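Local coordinates for protein manganese lipoxygenase (Gaeumannomyces graminis, PDB 5FX8) that oxidises linoleic and alpha-linolenic acids with molecular oxygen at a catalytic manganese ion, giving 11S- and 13R-hydroperoxides, with the 13R product as the end point, at residues A[287-292]-A[359-364]; A[218-223]-A[347-352]; A[320-325]-A[468-473]; A[441-446]-A[450-455]. One frame throughout, in Å; residues are numbered along the deposited sequence.

Overall arrangement
Contact 1 (287-292 with 359-364) is the one that reaches the metal: His290, on one of its segments, binds the manganese ion. Contacts 1 and 2 both use helix 351-363, and they touch where Tyr219 OH lies 3.2 Å from Ser360 OG, a probable hydrogen bond. Contact 4 also touches contact 1, through Arg450 NH1 and Tyr362 O. Contact 3 touches none of the others, its nearest atoms being about 6 Å from contact 1; one of its segments lies on helix 460-481, which carries the ligand His478, and its Met322 side chain is about 12 Å from the manganese. Contact 4 is nested in the chain loop that contact 3 closes, their centres about 18 Å apart.

Contact 1 of 4, residues A[287-292]-A[359-364]; sequences QMYHVL and GSVYAQ. With MN (manganese (II) ion), chain I.
Tyr289 meets helix 351-363 with the edge of its ring: CE1 lies 3.9 Å from Val361 CG1, close to the ring plane, and the two side chains run at about a right angle. Its ring lies nearly parallel to that of Tyr285. The Tyr362 ring is approached obliquely, with CD1 4.1 Å from Leu292 CD2. The third flat group, the imidazole of His290, has Gln287 C and a water at its edge, and its NE2 binds manganese at 2.4 Å.

Val361 CG1 is the common methyl, 3.8 Å from Leu292 CD1 as well as against the Tyr289 ring. It gets there by standing anti to its own backbone N (chi1 177°). Leu292 splits its two methyls between the partners, CD1 for Val361 and CD2 for Tyr362. The short helix segments pass 9.8 Å apart, crossing at -54°.

On the metal side, His290 ND1 donates to Gln287 O at 2.7 Å, from above the carbonyl plane. Manganese is completed by the water, His294, His478, Asn482 and Val618 O. Across the segments the contact is apolar, for no hydrogen bond spans them and the side chains of Tyr289, Leu292, Val361 and Tyr362 do the meeting; on the far side of the helix, the bond to Gln287 O restrains how the imidazole turns while NE2 binds the metal.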
loop_
_atom_site.group_PDB
_atom_site.type_symbol
_atom_site.label_atom_id
_atom_site.label_comp_id
_atom_site.label_asym_id
_atom_site.label_seq_id
_atom_site.Cartn_x
_atom_site.Cartn_y
_atom_site.Cartn_z
ATOM N N GLN A 287 -2.019 -11.985 -4.060
ATOM C CA GLN A 287 -2.868 -10.869 -4.420
ATOM C C GLN A 287 -4.331 -11.198 -4.198
ATOM O O GLN A 287 -5.120 -10.314 -3.869
ATOM C CB GLN A 287 -2.596 -10.433 -5.857
ATOM C CG GLN A 287 -1.221 -9.805 -6.018
ATOM C CD GLN A 287 -0.772 -9.017 -4.776
ATOM O OE1 GLN A 287 -1.328 -7.973 -4.466
ATOM N NE2 GLN A 287 0.234 -9.535 -4.065
ATOM N N MET A 288 -4.726 -12.452 -4.340
ATOM C CA MET A 288 -6.163 -12.650 -4.294
ATOM C C MET A 288 -6.629 -13.159 -2.950
ATOM O O MET A 288 -7.775 -12.934 -2.555
ATOM C CB MET A 288 -6.584 -13.574 -5.426
ATOM C CG MET A 288 -6.481 -12.898 -6.770
ATOM S SD MET A 288 -7.328 -11.315 -6.763
ATOM C CE MET A 288 -6.017 -10.200 -6.901
ATOM N N TYR A 289 -5.765 -13.816 -2.219
ATOM C CA TYR A 289 -6.118 -14.122 -0.866
ATOM C C TYR A 289 -6.180 -12.866 -0.012
ATOM O O TYR A 289 -6.970 -12.833 0.923
ATOM C CB TYR A 289 -5.124 -15.129 -0.308
ATOM C CG TYR A 289 -5.429 -15.560 1.100
ATOM C CD1 TYR A 289 -6.367 -16.546 1.353
ATOM C CD2 TYR A 289 -4.774 -14.992 2.169
ATOM C CE1 TYR A 289 -6.641 -16.947 2.629
ATOM C CE2 TYR A 289 -5.037 -15.391 3.458
ATOM C CZ TYR A 289 -5.975 -16.370 3.688
ATOM O OH TYR A 289 -6.250 -16.770 4.981
ATOM N N HIS A 290 -5.371 -11.826 -0.298
ATOM C CA HIS A 290 -5.407 -10.678 0.621
ATOM C C HIS A 290 -6.697 -9.880 0.536
ATOM O O HIS A 290 -6.926 -9.005 1.382
ATOM C CB HIS A 290 -4.219 -9.737 0.404
ATOM C CG HIS A 290 -4.510 -8.556 -0.470
ATOM N ND1 HIS A 290 -4.572 -8.664 -1.836
ATOM C CD2 HIS A 290 -4.709 -7.244 -0.186
ATOM C CE1 HIS A 290 -4.823 -7.476 -2.357
ATOM N NE2 HIS A 290 -4.914 -6.596 -1.378
ATOM N N VAL A 291 -7.535 -10.143 -0.466
ATOM C CA VAL A 291 -8.887 -9.604 -0.463
ATOM C C VAL A 291 -9.545 -9.853 0.884
ATOM O O VAL A 291 -10.242 -8.986 1.426
ATOM C CB VAL A 291 -9.680 -10.219 -1.623
ATOM C CG1 VAL A 291 -11.112 -9.755 -1.629
ATOM C CG2 VAL A 291 -9.025 -9.834 -2.883
ATOM N N LEU A 292 -9.263 -11.014 1.478
ATOM C CA LEU A 292 -9.793 -11.348 2.790
ATOM C C LEU A 292 -9.184 -10.475 3.887
ATOM O O LEU A 292 -9.871 -10.116 4.852
ATOM C CB LEU A 292 -9.575 -12.837 3.053
ATOM C CG LEU A 292 -10.364 -13.830 2.190
ATOM C CD1 LEU A 292 -9.993 -15.237 2.508
ATOM C CD2 LEU A 292 -11.760 -13.683 2.544
ATOM N N GLY A 359 -13.653 -15.945 -2.855
ATOM C CA GLY A 359 -14.925 -16.565 -2.565
ATOM C C GLY A 359 -14.840 -18.068 -2.422
ATOM O O GLY A 359 -15.534 -18.643 -1.593
ATOM N N SER A 360 -14.018 -18.730 -3.234
ATOM C CA SER A 360 -13.793 -20.164 -3.044
ATOM C C SER A 360 -13.136 -20.457 -1.711
ATOM O O SER A 360 -13.486 -21.434 -1.045
ATOM C CB SER A 360 -12.901 -20.730 -4.134
ATOM O OG SER A 360 -13.447 -20.514 -5.395
ATOM N N VAL A 361 -12.132 -19.663 -1.343
ATOM C CA VAL A 361 -11.513 -19.822 -0.035
ATOM C C VAL A 361 -12.562 -19.690 1.056
ATOM O O VAL A 361 -12.681 -20.550 1.929
ATOM C CB VAL A 361 -10.373 -18.809 0.143
ATOM C CG1 VAL A 361 -9.774 -18.903 1.523
ATOM C CG2 VAL A 361 -9.321 -19.050 -0.894
ATOM N N TYR A 362 -13.355 -18.621 0.998
ATOM C CA TYR A 362 -14.350 -18.363 2.025
ATOM C C TYR A 362 -15.389 -19.466 2.064
ATOM O O TYR A 362 -15.867 -19.855 3.137
ATOM C CB TYR A 362 -15.012 -17.018 1.766
ATOM C CG TYR A 362 -15.635 -16.397 2.991
ATOM C CD1 TYR A 362 -14.845 -15.941 4.041
ATOM C CD2 TYR A 362 -17.004 -16.260 3.093
ATOM C CE1 TYR A 362 -15.415 -15.390 5.161
ATOM C CE2 TYR A 362 -17.576 -15.698 4.192
ATOM C CZ TYR A 362 -16.791 -15.270 5.218
ATOM O OH TYR A 362 -17.417 -14.724 6.297
ATOM N N ALA A 363 -15.745 -19.986 0.897
ATOM C CA ALA A 363 -16.711 -21.067 0.842
ATOM C C ALA A 363 -16.140 -22.359 1.425
ATOM O O ALA A 363 -16.896 -23.170 1.963
ATOM C CB ALA A 363 -17.185 -21.240 -0.602
ATOM N N GLN A 364 -14.824 -22.566 1.358
ATOM C CA GLN A 364 -14.243 -23.752 1.985
ATOM C C GLN A 364 -13.979 -23.560 3.486
ATOM O O GLN A 364 -13.391 -24.435 4.112
ATOM C CB GLN A 364 -12.946 -24.162 1.279
ATOM C CG GLN A 364 -13.111 -24.582 -0.184
ATOM C CD GLN A 364 -11.787 -24.639 -0.956
ATOM O OE1 GLN A 364 -10.709 -24.454 -0.386
ATOM N NE2 GLN A 364 -11.871 -24.884 -2.262
HETATM MN MN MN I . -4.897 -4.298 -0.547
HETATM O O HOH W 1 -5.816 -4.363 -2.796
#

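Contact 2 of 4, residues A[218-223]-A[347-352]; sequences SYQKKY and FGLPAS
Two groups from 3-10 segment 218-222 and the residue after it grip Asp356 OD2 on helix 351-363: the hydroxyl of Tyr223, the residue that packs against Leu349, and Lys222 NZ, which forms a salt bridge. Lys222 NZ also donates to Tyr219 OH at 2.7 Å, so the ammonium ties a second side chain of its own segment to that carboxylate.

Between the two segments the bonding gives way to hydrocarbon contact. Leu349 reaches over with a single methyl, CD1, which sits 3.7 Å from Tyr223 CB and equally 3.7 Å from Tyr223 CD2. It meets the ring obliquely, and the side chains cross at about a right angle. With CG of Tyr223 beside its backbone N (chi1 -55°), the side chain sets off toward Leu349, then its ring end leads away to Asp356. Lys222 CG lies over one face of the same ring, 3.7 Å above the plane and offset toward the rim, while NZ extends to Asp356 and Tyr219 OH.

The same Leu349 methyl is 4.4 Å from Gln220 OE1, a loose approach; that oxygen takes its hydrogen bond from Asn281 ND2. Phe284 of helix 268-305 touches both Gln220 and Leu349.

No hydrogen bond joins the segments directly. Leu349 CD1 gives apolar contact at the CB end of Tyr223, while the polar ends of Tyr223 and Lys222 meet the charge of Asp356, which probably stays ionised with an ammonium so near.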
loop_
_atom_site.group_PDB
_atom_site.type_symbol
_atom_site.label_atom_id
_atom_site.label_comp_id
_atom_site.label_asym_id
_atom_site.label_seq_id
_atom_site.Cartn_x
_atom_site.Cartn_y
_atom_site.Cartn_z
ATOM N N SER A 218 -2.293 -25.872 -6.493
ATOM C CA SER A 218 -2.889 -26.692 -7.528
ATOM C C SER A 218 -4.343 -26.329 -7.790
ATOM O O SER A 218 -4.864 -26.676 -8.843
ATOM C CB SER A 218 -2.778 -28.149 -7.136
ATOM O OG SER A 218 -3.501 -28.347 -5.943
ATOM N N TYR A 219 -5.007 -25.653 -6.859
ATOM C CA TYR A 219 -6.370 -25.192 -7.087
ATOM C C TYR A 219 -6.479 -24.276 -8.304
ATOM O O TYR A 219 -7.566 -24.146 -8.868
ATOM C CB TYR A 219 -6.888 -24.474 -5.830
ATOM C CG TYR A 219 -8.369 -24.197 -5.833
ATOM C CD1 TYR A 219 -9.271 -25.152 -5.392
ATOM C CD2 TYR A 219 -8.875 -22.973 -6.275
ATOM C CE1 TYR A 219 -10.629 -24.919 -5.397
ATOM C CE2 TYR A 219 -10.243 -22.724 -6.294
ATOM C CZ TYR A 219 -11.121 -23.707 -5.853
ATOM O OH TYR A 219 -12.492 -23.483 -5.859
ATOM N N GLN A 220 -5.394 -23.627 -8.717
ATOM C CA GLN A 220 -5.465 -22.766 -9.886
ATOM C C GLN A 220 -5.560 -23.556 -11.192
ATOM O O GLN A 220 -5.652 -22.971 -12.265
ATOM C CB GLN A 220 -4.264 -21.820 -9.921
ATOM C CG GLN A 220 -4.164 -20.928 -8.719
ATOM C CD GLN A 220 -2.899 -20.093 -8.674
ATOM O OE1 GLN A 220 -2.351 -19.680 -9.699
ATOM N NE2 GLN A 220 -2.414 -19.862 -7.468
ATOM N N LYS A 221 -5.523 -24.874 -11.112
ATOM C CA LYS A 221 -5.808 -25.716 -12.257
ATOM C C LYS A 221 -7.213 -25.454 -12.796
ATOM O O LYS A 221 -7.449 -25.564 -14.004
ATOM C CB LYS A 221 -5.609 -27.151 -11.805
ATOM C CG LYS A 221 -5.816 -28.211 -12.770
ATOM C CD LYS A 221 -5.694 -29.539 -12.060
ATOM C CE LYS A 221 -6.545 -29.534 -10.806
ATOM N NZ LYS A 221 -6.659 -30.873 -10.186
ATOM N N LYS A 222 -8.135 -25.052 -11.914
ATOM C CA LYS A 222 -9.534 -24.737 -12.196
ATOM C C LYS A 222 -9.737 -23.530 -13.120
ATOM O O LYS A 222 -10.827 -23.374 -13.675
ATOM C CB LYS A 222 -10.237 -24.527 -10.850
ATOM C CG LYS A 222 -11.389 -23.587 -10.816
ATOM C CD LYS A 222 -11.883 -23.400 -9.409
ATOM C CE LYS A 222 -13.179 -22.614 -9.393
ATOM N NZ LYS A 222 -13.789 -22.589 -8.041
ATOM N N TYR A 223 -8.720 -22.715 -13.348
ATOM C CA TYR A 223 -8.825 -21.494 -14.130
ATOM C C TYR A 223 -8.116 -21.639 -15.474
ATOM O O TYR A 223 -7.147 -22.391 -15.614
ATOM C CB TYR A 223 -8.231 -20.313 -13.356
ATOM C CG TYR A 223 -8.842 -20.129 -11.984
ATOM C CD1 TYR A 223 -10.215 -20.039 -11.830
ATOM C CD2 TYR A 223 -8.055 -20.101 -10.852
ATOM C CE1 TYR A 223 -10.763 -19.903 -10.613
ATOM C CE2 TYR A 223 -8.610 -19.959 -9.609
ATOM C CZ TYR A 223 -9.966 -19.853 -9.494
ATOM O OH TYR A 223 -10.566 -19.719 -8.262
ATOM N N PHE A 347 -1.993 -9.564 -15.587
ATOM C CA PHE A 347 -1.836 -10.894 -15.041
ATOM C C PHE A 347 -2.288 -11.954 -16.036
ATOM O O PHE A 347 -3.014 -11.678 -16.999
ATOM C CB PHE A 347 -2.617 -11.032 -13.743
ATOM C CG PHE A 347 -2.019 -10.282 -12.586
ATOM C CD1 PHE A 347 -2.107 -8.906 -12.505
ATOM C CD2 PHE A 347 -1.402 -10.964 -11.560
ATOM C CE1 PHE A 347 -1.572 -8.243 -11.438
ATOM C CE2 PHE A 347 -0.880 -10.306 -10.485
ATOM C CZ PHE A 347 -0.959 -8.949 -10.418
ATOM N N GLY A 348 -1.826 -13.182 -15.778
ATOM C CA GLY A 348 -2.065 -14.361 -16.567
ATOM C C GLY A 348 -3.493 -14.846 -16.555
ATOM O O GLY A 348 -4.076 -15.045 -17.615
ATOM N N LEU A 349 -4.065 -15.023 -15.386
ATOM C CA LEU A 349 -5.447 -15.440 -15.234
ATOM C C LEU A 349 -6.399 -14.248 -15.329
ATOM O O LEU A 349 -6.084 -13.152 -14.854
ATOM C CB LEU A 349 -5.643 -16.137 -13.897
ATOM C CG LEU A 349 -4.823 -17.400 -13.683
ATOM C CD1 LEU A 349 -5.386 -18.164 -12.538
ATOM C CD2 LEU A 349 -4.818 -18.274 -14.905
ATOM N N PRO A 350 -7.577 -14.441 -15.918
ATOM C CA PRO A 350 -8.515 -13.323 -16.084
ATOM C C PRO A 350 -9.073 -12.863 -14.750
ATOM O O PRO A 350 -9.047 -13.589 -13.753
ATOM C CB PRO A 350 -9.629 -13.919 -16.956
ATOM C CG PRO A 350 -9.643 -15.344 -16.595
ATOM C CD PRO A 350 -8.178 -15.716 -16.345
ATOM N N ALA A 351 -9.619 -11.639 -14.764
ATOM C CA ALA A 351 -10.203 -11.050 -13.564
ATOM C C ALA A 351 -11.315 -11.908 -12.991
ATOM O O ALA A 351 -11.537 -11.890 -11.773
ATOM C CB ALA A 351 -10.737 -9.654 -13.850
ATOM N N SER A 352 -12.018 -12.669 -13.831
ATOM C CA SER A 352 -13.096 -13.508 -13.327
ATOM C C SER A 352 -12.564 -14.615 -12.427
ATOM O O SER A 352 -13.232 -15.018 -11.462
ATOM C CB SER A 352 -13.858 -14.111 -14.499
ATOM O OG SER A 352 -12.950 -14.818 -15.314
#

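Contact 3 of 4, residues A[320-325]-A[468-473]; sequences RLMYQA and THVAWI
The long helix 460-481 of the lipoxygenase fold, which carries the manganese ligand His478, packs here against Leu321 at the end of helix 313-321 and Met322, which opens a type II beta turn (Met322 to Ala325). Leu321 is the main inserted side chain, its two methyls divided between neighbouring residues. CD1 lies 3.8 Å from Val470 CG1, and CD2 lies 3.7 Å from Ala471 CB; with so small a side chain at Ala471, the leucine comes close to the helix backbone, where the CA atoms of Leu321 and Ala471 are 6.3 Å apart.

Met322 joins from beside it. Bent at both chi2 (-62°) and chi3, its chain curls back so that CE touches Val470 CG1, crossing that side chain at about a right angle. Val470 CG1, anti to its backbone N, thus receives both residues. Everything in the contact is apolar, and all four residues are buried.

Leu321 and Met322 also reach Thr474, further along helix 460-481. Met322 rests on Pro297 and His301 of helix 268-305, and Ile473 touches Pro297 too. Ala471 also touches Ile408 of helix 396-420, and Trp472 packs on Ala401 and Ile405 of the same helix, so 460-481 lies among three other helices.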
loop_
_atom_site.group_PDB
_atom_site.type_symbol
_atom_site.label_atom_id
_atom_site.label_comp_id
_atom_site.label_asym_id
_atom_site.label_seq_id
_atom_site.Cartn_x
_atom_site.Cartn_y
_atom_site.Cartn_z
ATOM N N ARG A 320 -10.325 4.801 13.255
ATOM C CA ARG A 320 -8.981 5.180 12.854
ATOM C C ARG A 320 -8.306 4.076 12.050
ATOM O O ARG A 320 -7.692 4.345 11.022
ATOM C CB ARG A 320 -8.153 5.538 14.077
ATOM C CG ARG A 320 -6.711 5.733 13.743
ATOM C CD ARG A 320 -6.535 7.090 13.202
ATOM N NE ARG A 320 -5.150 7.472 13.053
ATOM C CZ ARG A 320 -4.754 8.598 12.485
ATOM N NH1 ARG A 320 -5.640 9.462 12.034
ATOM N NH2 ARG A 320 -3.476 8.875 12.405
ATOM N N LEU A 321 -8.410 2.828 12.497
ATOM C CA LEU A 321 -7.709 1.761 11.788
ATOM C C LEU A 321 -8.354 1.434 10.441
ATOM O O LEU A 321 -7.680 0.921 9.555
ATOM C CB LEU A 321 -7.654 0.493 12.639
ATOM C CG LEU A 321 -6.896 0.475 13.952
ATOM C CD1 LEU A 321 -7.364 -0.721 14.671
ATOM C CD2 LEU A 321 -5.455 0.364 13.685
ATOM N N MET A 322 -9.652 1.690 10.283
ATOM C CA MET A 322 -10.373 1.441 9.050
ATOM C C MET A 322 -10.474 2.685 8.186
ATOM O O MET A 322 -11.393 2.791 7.366
ATOM C CB MET A 322 -11.766 0.922 9.359
ATOM C CG MET A 322 -11.809 -0.361 10.097
ATOM S SD MET A 322 -11.077 -1.677 9.191
ATOM C CE MET A 322 -9.780 -1.824 10.328
ATOM N N TYR A 323 -9.577 3.640 8.397
ATOM C CA TYR A 323 -9.477 4.795 7.546
ATOM C C TYR A 323 -9.466 4.375 6.081
ATOM O O TYR A 323 -8.746 3.456 5.683
ATOM C CB TYR A 323 -8.225 5.577 7.909
ATOM C CG TYR A 323 -8.097 6.890 7.195
ATOM C CD1 TYR A 323 -9.129 7.797 7.199
ATOM C CD2 TYR A 323 -6.934 7.222 6.537
ATOM C CE1 TYR A 323 -9.010 8.993 6.555
ATOM C CE2 TYR A 323 -6.799 8.395 5.904
ATOM C CZ TYR A 323 -7.841 9.293 5.907
ATOM O OH TYR A 323 -7.704 10.500 5.246
ATOM N N GLN A 324 -10.322 5.025 5.300
ATOM C CA GLN A 324 -10.501 4.840 3.869
ATOM C C GLN A 324 -10.841 3.416 3.467
ATOM O O GLN A 324 -10.830 3.122 2.278
ATOM C CB GLN A 324 -9.267 5.301 3.090
ATOM C CG GLN A 324 -8.987 6.759 3.204
ATOM C CD GLN A 324 -7.939 7.213 2.228
ATOM O OE1 GLN A 324 -7.700 6.566 1.233
ATOM N NE2 GLN A 324 -7.315 8.334 2.506
ATOM N N ALA A 325 -11.134 2.512 4.404
ATOM C CA ALA A 325 -11.158 1.096 4.031
ATOM C C ALA A 325 -12.279 0.789 3.056
ATOM O O ALA A 325 -12.154 -0.130 2.255
ATOM C CB ALA A 325 -11.286 0.190 5.252
ATOM N N THR A 468 -5.931 -5.976 18.825
ATOM C CA THR A 468 -4.594 -6.258 18.324
ATOM C C THR A 468 -4.638 -6.858 16.928
ATOM O O THR A 468 -3.865 -6.469 16.049
ATOM C CB THR A 468 -3.878 -7.188 19.280
ATOM O OG1 THR A 468 -3.991 -6.647 20.583
ATOM C CG2 THR A 468 -2.437 -7.265 18.946
ATOM N N HIS A 469 -5.533 -7.800 16.707
ATOM C CA HIS A 469 -5.589 -8.442 15.413
ATOM C C HIS A 469 -6.058 -7.471 14.336
ATOM O O HIS A 469 -5.586 -7.533 13.197
ATOM C CB HIS A 469 -6.490 -9.661 15.504
ATOM C CG HIS A 469 -6.441 -10.515 14.295
ATOM N ND1 HIS A 469 -5.278 -11.083 13.838
ATOM C CD2 HIS A 469 -7.405 -10.871 13.424
ATOM C CE1 HIS A 469 -5.531 -11.765 12.739
ATOM N NE2 HIS A 469 -6.816 -11.653 12.467
ATOM N N VAL A 470 -6.964 -6.551 14.666
ATOM C CA VAL A 470 -7.362 -5.599 13.643
ATOM C C VAL A 470 -6.207 -4.671 13.310
ATOM O O VAL A 470 -5.859 -4.494 12.138
ATOM C CB VAL A 470 -8.616 -4.808 14.034
ATOM C CG1 VAL A 470 -8.857 -3.797 12.959
ATOM C CG2 VAL A 470 -9.798 -5.708 14.137
ATOM N N ALA A 471 -5.573 -4.084 14.330
ATOM C CA ALA A 471 -4.452 -3.207 14.026
ATOM C C ALA A 471 -3.366 -3.958 13.265
ATOM O O ALA A 471 -2.711 -3.384 12.398
ATOM C CB ALA A 471 -3.902 -2.564 15.298
ATOM N N TRP A 472 -3.194 -5.251 13.550
ATOM C CA TRP A 472 -2.133 -6.029 12.935
ATOM C C TRP A 472 -2.441 -6.286 11.463
ATOM O O TRP A 472 -1.548 -6.228 10.617
ATOM C CB TRP A 472 -1.920 -7.340 13.719
ATOM C CG TRP A 472 -1.365 -8.421 12.864
ATOM C CD1 TRP A 472 -2.034 -9.503 12.385
ATOM C CD2 TRP A 472 -0.050 -8.478 12.290
ATOM N NE1 TRP A 472 -1.222 -10.232 11.566
ATOM C CE2 TRP A 472 0.001 -9.620 11.486
ATOM C CE3 TRP A 472 1.081 -7.666 12.371
ATOM C CZ2 TRP A 472 1.130 -9.974 10.787
ATOM C CZ3 TRP A 472 2.194 -8.025 11.670
ATOM C CH2 TRP A 472 2.213 -9.153 10.886
ATOM N N ILE A 473 -3.708 -6.506 11.133
ATOM C CA ILE A 473 -4.098 -6.601 9.737
ATOM C C ILE A 473 -3.873 -5.277 9.022
ATOM O O ILE A 473 -3.270 -5.233 7.946
ATOM C CB ILE A 473 -5.555 -7.061 9.629
ATOM C CG1 ILE A 473 -5.667 -8.515 10.028
ATOM C CG2 ILE A 473 -6.080 -6.907 8.216
ATOM C CD1 ILE A 473 -7.091 -8.882 10.282
#

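Contact 4 of 4, residues A[441-446]-A[450-455]; sequences AEANGP and RDFPAA
Asn444, in the last turn of helix 434-444, holds the returning loop with its amide. ND2 donates to Pro453 O over 3.1 Å in a nearly straight bond (172°); the acceptor lies in the amide plane, whereas ND2 stands above the plane of the proline's carbonyl. The amide oxygen works through water: OD1 accepts from a water 2.7 Å away, which in turn accepts from Phe452 N at 3.2 Å. ND2 also bonds to Ile440 O, one turn back, so the amide has partners from both its helix and the loop.

Beside this polar grip, Ala443 CB lies obliquely against the Phe452 ring, 3.5 Å from CD2. With CG roughly anti to the backbone N (chi1 -155°), the ring is carried toward Ala443. ND2 of Asn444 comes to the edge of the same ring, with the amide and ring planes 57° apart. At the far end, Ala455 CB reaches Ala441 N at 4.1 Å.

Further out, Pro453 CD packs on one face of Phe452, Phe369 meets the ring edge-to-face, and Val300 of helix 268-305 also touches it. Pro453 leans on Gln462 and Val466 of helix 460-481.

This is the connection between helix 434-444 and helix 460-481, a metal-binding helix of the lipoxygenase fold: it folds back along the last turn of the first, fixed by an asparagine side chain bonded to loop backbone.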
loop_
_atom_site.group_PDB
_atom_site.type_symbol
_atom_site.label_atom_id
_atom_site.label_comp_id
_atom_site.label_asym_id
_atom_site.label_seq_id
_atom_site.Cartn_x
_atom_site.Cartn_y
_atom_site.Cartn_z
ATOM N N ALA A 441 -22.379 -9.793 19.920
ATOM C CA ALA A 441 -23.562 -10.513 19.471
ATOM C C ALA A 441 -23.874 -10.217 17.999
ATOM O O ALA A 441 -24.231 -11.111 17.231
ATOM C CB ALA A 441 -24.730 -10.150 20.385
ATOM N N GLU A 442 -23.733 -8.962 17.598
ATOM C CA GLU A 442 -23.974 -8.534 16.228
ATOM C C GLU A 442 -22.984 -9.180 15.274
ATOM O O GLU A 442 -23.345 -9.572 14.158
ATOM C CB GLU A 442 -23.875 -7.009 16.164
ATOM C CG GLU A 442 -23.986 -6.363 14.809
ATOM C CD GLU A 442 -25.407 -5.974 14.440
ATOM O OE1 GLU A 442 -26.249 -5.859 15.356
ATOM O OE2 GLU A 442 -25.675 -5.754 13.228
ATOM N N ALA A 443 -21.720 -9.263 15.685
ATOM C CA ALA A 443 -20.722 -9.911 14.857
ATOM C C ALA A 443 -21.081 -11.361 14.665
ATOM O O ALA A 443 -21.078 -11.869 13.543
ATOM C CB ALA A 443 -19.344 -9.790 15.485
ATOM N N ASN A 444 -21.409 -12.040 15.756
ATOM C CA ASN A 444 -21.662 -13.461 15.664
ATOM C C ASN A 444 -22.968 -13.773 14.957
ATOM O O ASN A 444 -23.120 -14.884 14.450
ATOM C CB ASN A 444 -21.651 -14.074 17.046
ATOM C CG ASN A 444 -20.270 -14.248 17.575
ATOM O OD1 ASN A 444 -19.502 -15.071 17.068
ATOM N ND2 ASN A 444 -19.933 -13.491 18.605
ATOM N N GLY A 445 -23.892 -12.821 14.889
ATOM C CA GLY A 445 -25.208 -13.081 14.369
ATOM C C GLY A 445 -25.474 -12.484 13.008
ATOM O O GLY A 445 -25.178 -13.087 11.983
ATOM N N PRO A 446 -26.061 -11.291 12.976
ATOM C CA PRO A 446 -26.473 -10.709 11.690
ATOM C C PRO A 446 -25.326 -10.440 10.741
ATOM O O PRO A 446 -25.465 -10.681 9.541
ATOM C CB PRO A 446 -27.152 -9.397 12.090
ATOM C CG PRO A 446 -27.432 -9.508 13.483
ATOM C CD PRO A 446 -26.518 -10.495 14.115
ATOM N N ARG A 450 -17.188 -15.005 10.788
ATOM C CA ARG A 450 -16.659 -16.320 11.138
ATOM C C ARG A 450 -15.588 -16.251 12.215
ATOM O O ARG A 450 -14.668 -15.437 12.139
ATOM C CB ARG A 450 -16.042 -17.006 9.919
ATOM C CG ARG A 450 -16.975 -17.908 9.204
ATOM C CD ARG A 450 -16.290 -18.712 8.153
ATOM N NE ARG A 450 -17.209 -18.933 7.046
ATOM C CZ ARG A 450 -16.806 -19.190 5.823
ATOM N NH1 ARG A 450 -15.511 -19.251 5.576
ATOM N NH2 ARG A 450 -17.684 -19.376 4.849
ATOM N N ASP A 451 -15.683 -17.174 13.176
ATOM C CA ASP A 451 -14.638 -17.420 14.163
ATOM C C ASP A 451 -14.304 -16.149 14.950
ATOM O O ASP A 451 -13.144 -15.766 15.123
ATOM C CB ASP A 451 -13.398 -18.011 13.494
ATOM C CG ASP A 451 -12.617 -18.902 14.420
ATOM O OD1 ASP A 451 -12.958 -18.976 15.627
ATOM O OD2 ASP A 451 -11.648 -19.508 13.942
ATOM N N PHE A 452 -15.245 -15.548 15.365
ATOM C CA PHE A 452 -15.175 -14.406 16.227
ATOM C C PHE A 452 -15.464 -14.841 17.649
ATOM O O PHE A 452 -16.268 -15.748 17.866
ATOM C CB PHE A 452 -16.196 -13.354 15.788
ATOM C CG PHE A 452 -15.851 -11.961 16.195
ATOM C CD1 PHE A 452 -14.746 -11.339 15.675
ATOM C CD2 PHE A 452 -16.643 -11.267 17.089
ATOM C CE1 PHE A 452 -14.435 -10.062 16.045
ATOM C CE2 PHE A 452 -16.338 -9.977 17.457
ATOM C CZ PHE A 452 -15.234 -9.378 16.940
ATOM N N PRO A 453 -14.820 -14.229 18.634
ATOM C CA PRO A 453 -15.073 -14.616 20.028
ATOM C C PRO A 453 -16.553 -14.567 20.359
ATOM O O PRO A 453 -17.244 -13.601 20.064
ATOM C CB PRO A 453 -14.279 -13.585 20.828
ATOM C CG PRO A 453 -14.054 -12.475 19.892
ATOM C CD PRO A 453 -13.931 -13.067 18.548
ATOM N N ALA A 454 -17.041 -15.638 20.943
ATOM C CA ALA A 454 -18.454 -15.771 21.239
ATOM C C ALA A 454 -18.897 -14.765 22.291
ATOM O O ALA A 454 -18.111 -14.321 23.126
ATOM C CB ALA A 454 -18.737 -17.174 21.731
ATOM N N ALA A 455 -20.176 -14.417 22.257
ATOM C CA ALA A 455 -20.725 -13.539 23.277
ATOM C C ALA A 455 -21.233 -14.442 24.338
ATOM O O ALA A 455 -21.602 -15.558 24.029
ATOM C CB ALA A 455 -21.812 -12.707 22.748
HETATM O O HOH W 2 -18.330 -15.805 14.753
#